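Local coordinates for translocator protein bipD (PDB 3NFT) that is needed for invasion of epithelial cells and survival inside host cells, and probably regulates secretion of the effectors BipB and BipC through the type III system, at residues D163-K168 / G178-L183. Residues are numbered along the deposited sequence; the frame is centred on the assembly and turned at random.
Sequences DYISAK and GKIKAL
Tyr-164 lays its ring against the first turns of helix 177-189, an apolar and CH-pi contact near one end of the elongated chain, where helix 121-160 has given way to the short strand 165-168. Backbone approach is closest at Tyr-164 and Ile-180, whose CA atoms lie 7.1 Å apart. Lys-179 covers one face of the ring: its CB stands 3.7 Å from the centroid of the Tyr-164 ring, almost on the ring normal. The lysine side chain crosses the tyrosine at about a right angle. With CG anti to the carbonyl carbon (chi1 -64°), the lysine chain runs on over the ring and its CG lies 3.8 Å from CE2 of Tyr-164. Leu-183, one helical turn on, comes instead at the ring edge, with its CD1 near the ring plane and 3.8 Å from CE1 of Tyr-164. This methyl sits beside the CD1-CE1 side of the ring.

The segments belong to a beta-hairpin followed by a helix: strand 165-168 pairs antiparallel with strand 172-175, the central strand of a three-stranded sheet completed by 240-243, and helix 177-189 follows directly. Tyr-164 is also joined by a backbone hydrogen bond to Asp-176, which links the residue preceding strand 165-168 to the one preceding helix 177-189.

At the root of the tyrosine side chain, two buried isoleucines extend the contact. Ile-180 sets its CG1 3.8 Å from CB of Tyr-164, while its CD1 meets CG1 of Ile-165 more distantly, at 4.3 Å. Both isoleucines also touch Ile-175 on the middle strand, and Ile-180 packs further on Leu-161 and Leu-235. At the helix start, the backbone N of Lys-179 is hydrogen-bonded to OD2 of Asp-238.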
loop_
_atom_site.group_PDB
_atom_site.type_symbol
_atom_site.label_atom_id
_atom_site.label_comp_id
_atom_site.label_asym_id
_atom_site.label_seq_id
_atom_site.Cartn_x
_atom_site.Cartn_y
_atom_site.Cartn_z
ATOM N N ASP A 163 46.760 -26.845 -8.509
ATOM C CA ASP A 163 47.420 -27.966 -9.171
ATOM C C ASP A 163 48.574 -27.479 -10.036
ATOM O O ASP A 163 49.432 -28.272 -10.453
ATOM C CB ASP A 163 46.465 -28.714 -10.084
ATOM C CG ASP A 163 45.479 -29.602 -9.359
ATOM O OD1 ASP A 163 44.580 -30.140 -10.030
ATOM O OD2 ASP A 163 45.608 -29.805 -8.150
ATOM N N TYR A 164 48.560 -26.186 -10.348
ATOM C CA TYR A 164 49.553 -25.600 -11.246
ATOM C C TYR A 164 50.632 -24.798 -10.531
ATOM O O TYR A 164 51.420 -24.078 -11.162
ATOM C CB TYR A 164 48.829 -24.776 -12.312
ATOM C CG TYR A 164 47.998 -25.612 -13.225
ATOM C CD1 TYR A 164 46.619 -25.493 -13.247
ATOM C CD2 TYR A 164 48.592 -26.537 -14.077
ATOM C CE1 TYR A 164 45.836 -26.287 -14.093
ATOM C CE2 TYR A 164 47.815 -27.337 -14.928
ATOM C CZ TYR A 164 46.451 -27.208 -14.926
ATOM O OH TYR A 164 45.683 -27.982 -15.783
ATOM N N ILE A 165 50.688 -24.918 -9.199
ATOM C CA ILE A 165 51.737 -24.335 -8.416
ATOM C C ILE A 165 52.420 -25.463 -7.689
ATOM O O ILE A 165 51.740 -26.274 -7.015
ATOM C CB ILE A 165 51.164 -23.324 -7.399
ATOM C CG1 ILE A 165 50.439 -22.190 -8.147
ATOM C CG2 ILE A 165 52.239 -22.839 -6.442
ATOM C CD1 ILE A 165 49.591 -21.314 -7.269
ATOM N N SER A 166 53.736 -25.508 -7.781
ATOM C CA SER A 166 54.500 -26.580 -7.146
ATOM C C SER A 166 55.880 -26.126 -6.703
ATOM O O SER A 166 56.367 -25.071 -7.114
ATOM C CB SER A 166 54.597 -27.750 -8.109
ATOM O OG SER A 166 55.335 -27.413 -9.277
ATOM N N ALA A 167 56.516 -26.928 -5.860
ATOM C CA ALA A 167 57.887 -26.702 -5.449
ATOM C C ALA A 167 58.841 -26.996 -6.597
ATOM O O ALA A 167 58.722 -28.029 -7.274
ATOM C CB ALA A 167 58.240 -27.625 -4.235
ATOM N N LYS A 168 59.811 -26.102 -6.783
ATOM C CA LYS A 168 60.891 -26.285 -7.754
ATOM C C LYS A 168 62.198 -26.119 -6.990
ATOM O O LYS A 168 62.361 -25.158 -6.245
ATOM C CB LYS A 168 60.791 -25.229 -8.865
ATOM C CG LYS A 168 61.862 -25.315 -9.958
ATOM C CD LYS A 168 61.564 -26.425 -10.920
ATOM C CE LYS A 168 62.690 -26.637 -11.895
ATOM N NZ LYS A 168 62.349 -27.751 -12.812
ATOM N N GLY A 178 49.894 -19.759 -17.483
ATOM C CA GLY A 178 48.986 -19.814 -18.638
ATOM C C GLY A 178 47.785 -20.721 -18.425
ATOM O O GLY A 178 46.659 -20.367 -18.766
ATOM N N LYS A 179 48.023 -21.871 -17.805
ATOM C CA LYS A 179 46.952 -22.793 -17.498
ATOM C C LYS A 179 45.986 -22.118 -16.523
ATOM O O LYS A 179 44.762 -22.262 -16.635
ATOM C CB LYS A 179 47.503 -24.073 -16.882
ATOM C CG LYS A 179 48.406 -24.876 -17.817
ATOM C CD LYS A 179 47.673 -25.309 -19.045
ATOM C CE LYS A 179 48.571 -26.115 -19.950
ATOM N NZ LYS A 179 49.411 -27.047 -19.158
ATOM N N ILE A 180 46.556 -21.370 -15.572
ATOM C CA ILE A 180 45.729 -20.690 -14.571
ATOM C C ILE A 180 44.902 -19.574 -15.213
ATOM O O ILE A 180 43.729 -19.416 -14.911
ATOM C CB ILE A 180 46.563 -20.157 -13.402
ATOM C CG1 ILE A 180 47.278 -21.319 -12.702
ATOM C CG2 ILE A 180 45.699 -19.408 -12.391
ATOM C CD1 ILE A 180 48.243 -20.943 -11.615
ATOM N N LYS A 181 45.491 -18.850 -16.174
ATOM C CA LYS A 181 44.739 -17.813 -16.878
ATOM C C LYS A 181 43.526 -18.391 -17.565
ATOM O O LYS A 181 42.456 -17.790 -17.538
ATOM C CB LYS A 181 45.626 -17.143 -17.919
ATOM C CG LYS A 181 46.701 -16.271 -17.374
ATOM C CD LYS A 181 47.662 -15.824 -18.486
ATOM C CE LYS A 181 48.981 -15.325 -17.959
ATOM N NZ LYS A 181 49.861 -14.843 -19.081
ATOM N N ALA A 182 43.687 -19.566 -18.174
ATOM C CA ALA A 182 42.598 -20.217 -18.875
ATOM C C ALA A 182 41.464 -20.613 -17.909
ATOM O O ALA A 182 40.268 -20.488 -18.238
ATOM C CB ALA A 182 43.110 -21.455 -19.684
ATOM N N LEU A 183 41.839 -21.125 -16.739
ATOM C CA LEU A 183 40.842 -21.457 -15.716
ATOM C C LEU A 183 40.049 -20.219 -15.295
ATOM O O LEU A 183 38.825 -20.256 -15.195
ATOM C CB LEU A 183 41.515 -22.117 -14.498
ATOM C CG LEU A 183 42.062 -23.517 -14.666
ATOM C CD1 LEU A 183 42.896 -23.909 -13.428
ATOM C CD2 LEU A 183 40.926 -24.508 -14.843
#